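Local coordinates for hypothetical protein TT1426 (Thermus thermophilus, PDB 1WD5) that is of uncertain biological role but probably works as a phosphoribosyltransferase, transferring a phosphoribosyl group like other members of its family, at residues D128-G133 and P160-R165; V153-A158 and V172-V177; V52-V57 and M136-S141. All coordinates share one frame; numbering follows the deposited sequence.

Contact 1 (D128-G133 and P160-R165); sequences DGVATG and PEAVER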
# COMPACT_ATOMS: atom_id res chain seq x y z
N ASP A 128 -6.43 -3.94 2.84
CA ASP A 128 -7.36 -4.83 3.53
C ASP A 128 -6.94 -6.29 3.49
O ASP A 128 -7.51 -7.12 4.20
CB ASP A 128 -8.80 -4.68 2.99
CG ASP A 128 -8.89 -4.82 1.47
OD1 ASP A 128 -7.99 -5.43 0.86
OD2 ASP A 128 -9.88 -4.32 0.90
N GLY A 129 -5.93 -6.59 2.68
CA GLY A 129 -5.44 -7.96 2.58
C GLY A 129 -4.30 -8.06 1.58
O GLY A 129 -4.11 -7.15 0.77
N VAL A 130 -3.54 -9.15 1.63
CA VAL A 130 -2.43 -9.33 0.69
C VAL A 130 -2.33 -10.77 0.19
O VAL A 130 -1.85 -11.66 0.90
CB VAL A 130 -1.08 -8.94 1.33
CG1 VAL A 130 0.01 -8.98 0.28
CG2 VAL A 130 -1.18 -7.56 1.95
N ALA A 131 -2.78 -11.00 -1.04
CA ALA A 131 -2.74 -12.33 -1.63
C ALA A 131 -1.35 -12.68 -2.16
O ALA A 131 -0.83 -13.77 -1.89
CB ALA A 131 -3.77 -12.43 -2.75
N THR A 132 -0.74 -11.77 -2.91
CA THR A 132 0.58 -12.02 -3.48
C THR A 132 1.61 -10.99 -3.03
O THR A 132 2.81 -11.29 -2.98
CB THR A 132 0.55 -12.00 -5.01
OG1 THR A 132 0.34 -10.66 -5.46
CG2 THR A 132 -0.58 -12.88 -5.53
N GLY A 133 1.16 -9.78 -2.73
CA GLY A 133 2.07 -8.73 -2.29
C GLY A 133 2.63 -7.86 -3.39
O GLY A 133 3.46 -6.98 -3.13
N PRO A 160 0.88 -16.98 3.23
CA PRO A 160 2.24 -17.26 3.70
C PRO A 160 3.28 -16.70 2.73
O PRO A 160 4.27 -16.10 3.14
CB PRO A 160 2.27 -18.78 3.77
CG PRO A 160 0.86 -19.12 4.15
CD PRO A 160 0.05 -18.20 3.25
N GLU A 161 3.03 -16.90 1.44
CA GLU A 161 3.93 -16.44 0.39
C GLU A 161 4.15 -14.93 0.45
O GLU A 161 5.28 -14.45 0.42
CB GLU A 161 3.38 -16.80 -0.98
CG GLU A 161 2.92 -18.25 -1.14
CD GLU A 161 1.61 -18.55 -0.41
OE1 GLU A 161 1.64 -18.74 0.82
OE2 GLU A 161 0.55 -18.58 -1.07
N ALA A 162 3.05 -14.18 0.52
CA ALA A 162 3.11 -12.73 0.57
C ALA A 162 3.92 -12.25 1.77
O ALA A 162 4.75 -11.35 1.66
CB ALA A 162 1.70 -12.15 0.63
N VAL A 163 3.68 -12.86 2.92
CA VAL A 163 4.39 -12.49 4.13
C VAL A 163 5.90 -12.62 3.95
O VAL A 163 6.65 -11.71 4.29
CB VAL A 163 3.95 -13.35 5.33
CG1 VAL A 163 4.82 -13.06 6.54
CG2 VAL A 163 2.49 -13.08 5.65
N GLU A 164 6.34 -13.75 3.42
CA GLU A 164 7.77 -13.97 3.21
C GLU A 164 8.37 -12.90 2.30
O GLU A 164 9.44 -12.37 2.58
CB GLU A 164 8.02 -15.35 2.62
CG GLU A 164 9.43 -15.86 2.85
CD GLU A 164 9.66 -17.26 2.30
OE1 GLU A 164 9.84 -17.39 1.07
OE2 GLU A 164 9.64 -18.22 3.10
N ARG A 165 7.68 -12.58 1.21
CA ARG A 165 8.18 -11.57 0.28
C ARG A 165 8.34 -10.21 0.96
O ARG A 165 9.33 -9.52 0.75
CB ARG A 165 7.25 -11.42 -0.92
CG ARG A 165 7.07 -12.68 -1.75
CD ARG A 165 6.40 -12.36 -3.09
NE ARG A 165 6.15 -13.56 -3.88
CZ ARG A 165 5.05 -14.31 -3.79
NH1 ARG A 165 4.08 -13.98 -2.95
NH2 ARG A 165 4.92 -15.39 -4.56
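A162 points its methyl group out of the helix at the backbone of V130-G133, where V130 meets it with two atoms at once. V130 CG1 lies 3.6 Å from A162 CB, placed there because it stands anti to the backbone N (chi1 -173°), on the carbonyl side of the residue. V130 O, set by the backbone, is also 3.6 Å from A162 CB. The loop then curls past the same methyl, with A131 O 3.9 Å and T132 C 3.8 Å from A162 CB. From the next turn of the helix R165 reaches T132 O: CG is anti to the carbonyl carbon and the chain runs extended to NE, bringing NH1 to 3.0 Å from T132 O. This carbonyl stands oblique to the guanidinium. S159 OG, hydrogen-bonded to both A131 O and A162 N, joins the loop to the start of the helix. T132 OG1 is hydrogen-bonded to A134 N, and G133, with positive phi (91°), occupies the N-cap position of helix 134-144. Sequence and position match the PRPP-binding loop of type I phosphoribosyltransferases, so helix 160-167 probably backs a phosphate-binding loop. The contact chemistry is a methyl among carbonyls, with an arginine on the exposed side: the small A162 side chain lets the loop backbone come close, T132 CA to A162 CA being 4.8 Å, while S159 OG supplies a polar link.

Contact 2 (V153-A158 and V172-V177); sequences VAVPVA and VVALSV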
# COMPACT_ATOMS: atom_id res chain seq x y z
N VAL A 153 4.72 -2.60 7.49
CA VAL A 153 3.65 -3.10 6.65
C VAL A 153 2.62 -3.72 7.58
O VAL A 153 2.95 -4.62 8.36
CB VAL A 153 4.15 -4.18 5.67
CG1 VAL A 153 2.96 -4.86 4.99
CG2 VAL A 153 5.07 -3.55 4.63
N ALA A 154 1.38 -3.24 7.52
CA ALA A 154 0.33 -3.77 8.39
C ALA A 154 -0.90 -4.20 7.59
O ALA A 154 -1.48 -3.41 6.85
CB ALA A 154 -0.06 -2.71 9.42
N VAL A 155 -1.28 -5.47 7.75
CA VAL A 155 -2.43 -6.02 7.03
C VAL A 155 -3.26 -6.99 7.87
O VAL A 155 -2.72 -7.77 8.65
CB VAL A 155 -1.96 -6.77 5.77
CG1 VAL A 155 -1.22 -5.82 4.84
CG2 VAL A 155 -1.04 -7.92 6.17
N PRO A 156 -4.59 -6.95 7.71
CA PRO A 156 -5.49 -7.83 8.45
C PRO A 156 -5.25 -9.31 8.15
O PRO A 156 -5.23 -10.14 9.05
CB PRO A 156 -6.87 -7.37 7.99
CG PRO A 156 -6.66 -5.91 7.72
CD PRO A 156 -5.35 -5.93 6.97
N VAL A 157 -5.08 -9.64 6.87
CA VAL A 157 -4.85 -11.03 6.48
C VAL A 157 -3.87 -11.13 5.31
O VAL A 157 -3.86 -10.27 4.43
CB VAL A 157 -6.17 -11.72 6.08
CG1 VAL A 157 -6.73 -11.10 4.82
CG2 VAL A 157 -5.94 -13.21 5.89
N ALA A 158 -3.06 -12.18 5.31
CA ALA A 158 -2.07 -12.37 4.24
C ALA A 158 -1.74 -13.84 4.00
O ALA A 158 -1.89 -14.68 4.89
CB ALA A 158 -0.80 -11.60 4.59
N VAL A 172 6.71 -6.58 9.33
CA VAL A 172 5.35 -6.88 8.92
C VAL A 172 4.47 -7.22 10.10
O VAL A 172 4.86 -8.00 10.98
CB VAL A 172 5.30 -8.06 7.93
CG1 VAL A 172 3.86 -8.49 7.70
CG2 VAL A 172 5.96 -7.67 6.61
N VAL A 173 3.28 -6.63 10.12
CA VAL A 173 2.30 -6.89 11.16
C VAL A 173 1.06 -7.44 10.45
O VAL A 173 0.36 -6.71 9.76
CB VAL A 173 1.92 -5.61 11.92
CG1 VAL A 173 0.81 -5.90 12.92
CG2 VAL A 173 3.14 -5.06 12.65
N ALA A 174 0.82 -8.74 10.62
CA ALA A 174 -0.33 -9.39 10.00
C ALA A 174 -1.15 -10.06 11.09
O ALA A 174 -0.61 -10.81 11.90
CB ALA A 174 0.15 -10.43 8.99
N LEU A 175 -2.45 -9.78 11.11
CA LEU A 175 -3.34 -10.34 12.12
C LEU A 175 -3.58 -11.83 11.90
O LEU A 175 -3.73 -12.59 12.85
CB LEU A 175 -4.68 -9.61 12.11
CG LEU A 175 -4.65 -8.11 12.39
CD1 LEU A 175 -6.08 -7.57 12.41
CD2 LEU A 175 -3.95 -7.84 13.71
N SER A 176 -3.60 -12.23 10.64
CA SER A 176 -3.84 -13.62 10.29
C SER A 176 -3.10 -14.01 9.02
O SER A 176 -3.08 -13.26 8.04
CB SER A 176 -5.34 -13.85 10.10
OG SER A 176 -5.59 -15.09 9.45
N VAL A 177 -2.49 -15.19 9.05
CA VAL A 177 -1.75 -15.73 7.92
C VAL A 177 -2.17 -17.18 7.76
O VAL A 177 -1.43 -18.10 8.12
CB VAL A 177 -0.23 -15.67 8.18
CG1 VAL A 177 0.53 -16.19 6.96
CG2 VAL A 177 0.19 -14.24 8.50
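V153 and V172 lie side by side in a parallel pairing that is regular here and looser past a corner. The axes of strands 153-155 and 172-174 are 4.7 Å apart and only 7° from parallel. V173 N donates to V153 O at 2.7 Å, nearly in line with the carbonyl, and V155 N donates to V173 O at 2.9 Å. L175 N then reaches V155 O at 3.2 Å, arriving in the carbonyl plane. Between these bonds, A154 and A174 turn CA-H groups onto V173 O and V155 O. Side chains sit side by side in register: V153 CB touches V172 CG2 on one face, and V155 CG2 meets A174 CB at 4.0 Å on the same face. Helices 134-144 and 160-167 cover that side through M136, L140 and L166; on the reverse, A154 packs on L13 of helix 6-17.

At P156 and L175 both chains bend together, and the bonding shifts phase by one residue. S176 N to P156 O is weak, with an N-H...O angle of 123°, while L175 CB presses to 3.2 Å from P156 O. A158 N to S176 O (2.9 Å) restores a sounder bond. V157 directs CG2 at S176, 3.6 Å from S176 O: with CG1 at chi1 67°, between the backbone N and the carbonyl carbon, CG2 is left anti to the N. Buried A158 O has no hydrogen-bond partner, although V177 CA approaches it. The residues of V172-V177 are partly exposed throughout, whereas those of V153-A158 are buried, as suits an outermost strand closing a beta-alpha-beta crossover. CA-H...O contacts run through both halves; the weak S176 N to P156 O bond and the partnerless A158 O mark the looser one.

Contact 3 (V52-V57 and M136-S141); sequences VLVRKV and MEAALS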
# COMPACT_ATOMS: atom_id res chain seq x y z
N VAL A 52 -1.29 5.94 -0.90
CA VAL A 52 -0.02 5.72 -1.57
C VAL A 52 -0.42 5.40 -3.00
O VAL A 52 -1.24 4.52 -3.25
CB VAL A 52 0.79 4.55 -0.94
CG1 VAL A 52 -0.03 3.28 -0.92
CG2 VAL A 52 2.08 4.35 -1.71
N LEU A 53 0.15 6.16 -3.94
CA LEU A 53 -0.16 6.02 -5.35
C LEU A 53 1.06 5.57 -6.14
O LEU A 53 1.97 6.35 -6.41
CB LEU A 53 -0.68 7.36 -5.87
CG LEU A 53 -1.99 7.81 -5.20
CD1 LEU A 53 -2.20 9.31 -5.35
CD2 LEU A 53 -3.14 7.03 -5.82
N VAL A 54 1.06 4.29 -6.51
CA VAL A 54 2.18 3.70 -7.23
C VAL A 54 1.72 2.60 -8.19
O VAL A 54 0.57 2.15 -8.12
CB VAL A 54 3.17 3.05 -6.23
CG1 VAL A 54 3.63 4.07 -5.20
CG2 VAL A 54 2.49 1.89 -5.53
N ARG A 55 2.62 2.19 -9.08
CA ARG A 55 2.36 1.13 -10.04
C ARG A 55 3.60 0.25 -10.17
O ARG A 55 4.73 0.72 -10.08
CB ARG A 55 2.04 1.70 -11.43
CG ARG A 55 0.67 2.38 -11.54
CD ARG A 55 -0.46 1.37 -11.48
NE ARG A 55 -0.40 0.42 -12.58
CZ ARG A 55 -1.15 -0.68 -12.66
NH1 ARG A 55 -2.02 -0.96 -11.70
NH2 ARG A 55 -1.01 -1.51 -13.69
N LYS A 56 3.37 -1.04 -10.37
CA LYS A 56 4.47 -1.97 -10.53
C LYS A 56 4.93 -1.92 -11.99
O LYS A 56 4.11 -1.76 -12.90
CB LYS A 56 4.01 -3.39 -10.18
CG LYS A 56 5.04 -4.47 -10.43
CD LYS A 56 4.50 -5.49 -11.41
CE LYS A 56 3.19 -6.10 -10.90
NZ LYS A 56 2.40 -6.66 -12.03
N VAL A 57 6.24 -2.04 -12.20
CA VAL A 57 6.82 -2.05 -13.54
C VAL A 57 7.24 -3.51 -13.74
O VAL A 57 8.20 -3.97 -13.13
CB VAL A 57 8.06 -1.13 -13.62
CG1 VAL A 57 8.77 -1.31 -14.95
CG2 VAL A 57 7.64 0.32 -13.45
N MSE A 136 1.90 -4.12 -2.78
CA MSE A 136 2.57 -3.68 -1.56
C MSE A 136 4.07 -3.54 -1.78
O MSE A 136 4.68 -2.60 -1.28
CB MSE A 136 2.30 -4.66 -0.41
CG MSE A 136 2.85 -4.19 0.93
SE MSE A 136 2.05 -2.67 1.51
CE MSE A 136 0.49 -3.32 2.07
N GLU A 137 4.67 -4.46 -2.53
CA GLU A 137 6.10 -4.38 -2.80
C GLU A 137 6.42 -3.12 -3.60
O GLU A 137 7.43 -2.46 -3.35
CB GLU A 137 6.59 -5.62 -3.57
CG GLU A 137 6.68 -6.88 -2.72
CD GLU A 137 7.63 -7.91 -3.32
OE1 GLU A 137 8.83 -7.59 -3.47
OE2 GLU A 137 7.19 -9.04 -3.63
N ALA A 138 5.56 -2.78 -4.55
CA ALA A 138 5.77 -1.58 -5.34
C ALA A 138 5.68 -0.37 -4.42
O ALA A 138 6.46 0.58 -4.54
CB ALA A 138 4.72 -1.48 -6.44
N ALA A 139 4.72 -0.41 -3.49
CA ALA A 139 4.54 0.69 -2.55
C ALA A 139 5.80 0.86 -1.71
O ALA A 139 6.25 1.98 -1.48
CB ALA A 139 3.34 0.42 -1.64
N LEU A 140 6.36 -0.25 -1.24
CA LEU A 140 7.57 -0.22 -0.44
C LEU A 140 8.73 0.39 -1.21
O LEU A 140 9.46 1.24 -0.69
CB LEU A 140 7.95 -1.63 0.02
CG LEU A 140 7.20 -2.24 1.21
CD1 LEU A 140 7.65 -3.68 1.42
CD2 LEU A 140 7.47 -1.42 2.46
N SER A 141 8.91 -0.04 -2.45
CA SER A 141 10.00 0.46 -3.27
C SER A 141 9.98 1.98 -3.39
O SER A 141 11.03 2.62 -3.29
CB SER A 141 9.95 -0.17 -4.66
OG SER A 141 10.28 -1.55 -4.59
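K56 NZ is hydrogen-bonded to P63 O, beyond the contact, with E64 only a long, weak ionic neighbour, while the base of the same residue packs on A138. CG stands anti to the backbone N (chi1 175°), and the chain beyond it carries the amine away from the helix. K56 CA lies 4.1 Å from A138 CB. The principal fit belongs to V54. With CG1 at chi1 -56°, CG2 falls between the backbone N and the carbonyl carbon and comes down over the peptide joining A138 and A139, V54 CG2 being 3.8 Å from A139 N. The alanine methyls lie about equally far from it: V54 CG2 is 4.1 Å from A138 CB and 4.2 Å from A139 CB. V52 extends the patch, its CG2 touching A139 CB at 4.1 Å. Strand 54-57 and helix 136-141 run steeply across each other, at 106°, and the short side chains of A138 and A139 are consistent with axes only 7.4 Å apart. A69 of strand 66-71 also meets A138. This is helix-on-sheet packing of the central fold. Alkyl groups make up the side-chain contacts and no hydrogen bond joins the two segments, implying that dispersion and burial hold helix 134-144 here, the lysine amine finding its hydrogen-bond partner, P63 O, outside the contact.

In the fold
From the N terminus, strand 48-59 opens contact 3, which closes 79 residues later on helix 134-144. Just before that closure, the loop at 128-133 opens contact 1, so contacts 3 and 1 cross. Strand 150-155 next opens contact 2; helix 160-167 closes contact 1, and strand 171-174 closes contact 2, making these two cross as well. Contacts 3 and 2 follow in series, their centres about 17 Å apart, with helix 134-144 between them: V153 CG2 lies 3.9 Å from L140 CD2. Contacts 1 and 2 meet at a probable hydrogen bond, V130 N to V157 O, 3.0 Å. Together they tie the probable phosphate-binding loop to the sheet and its covering helices.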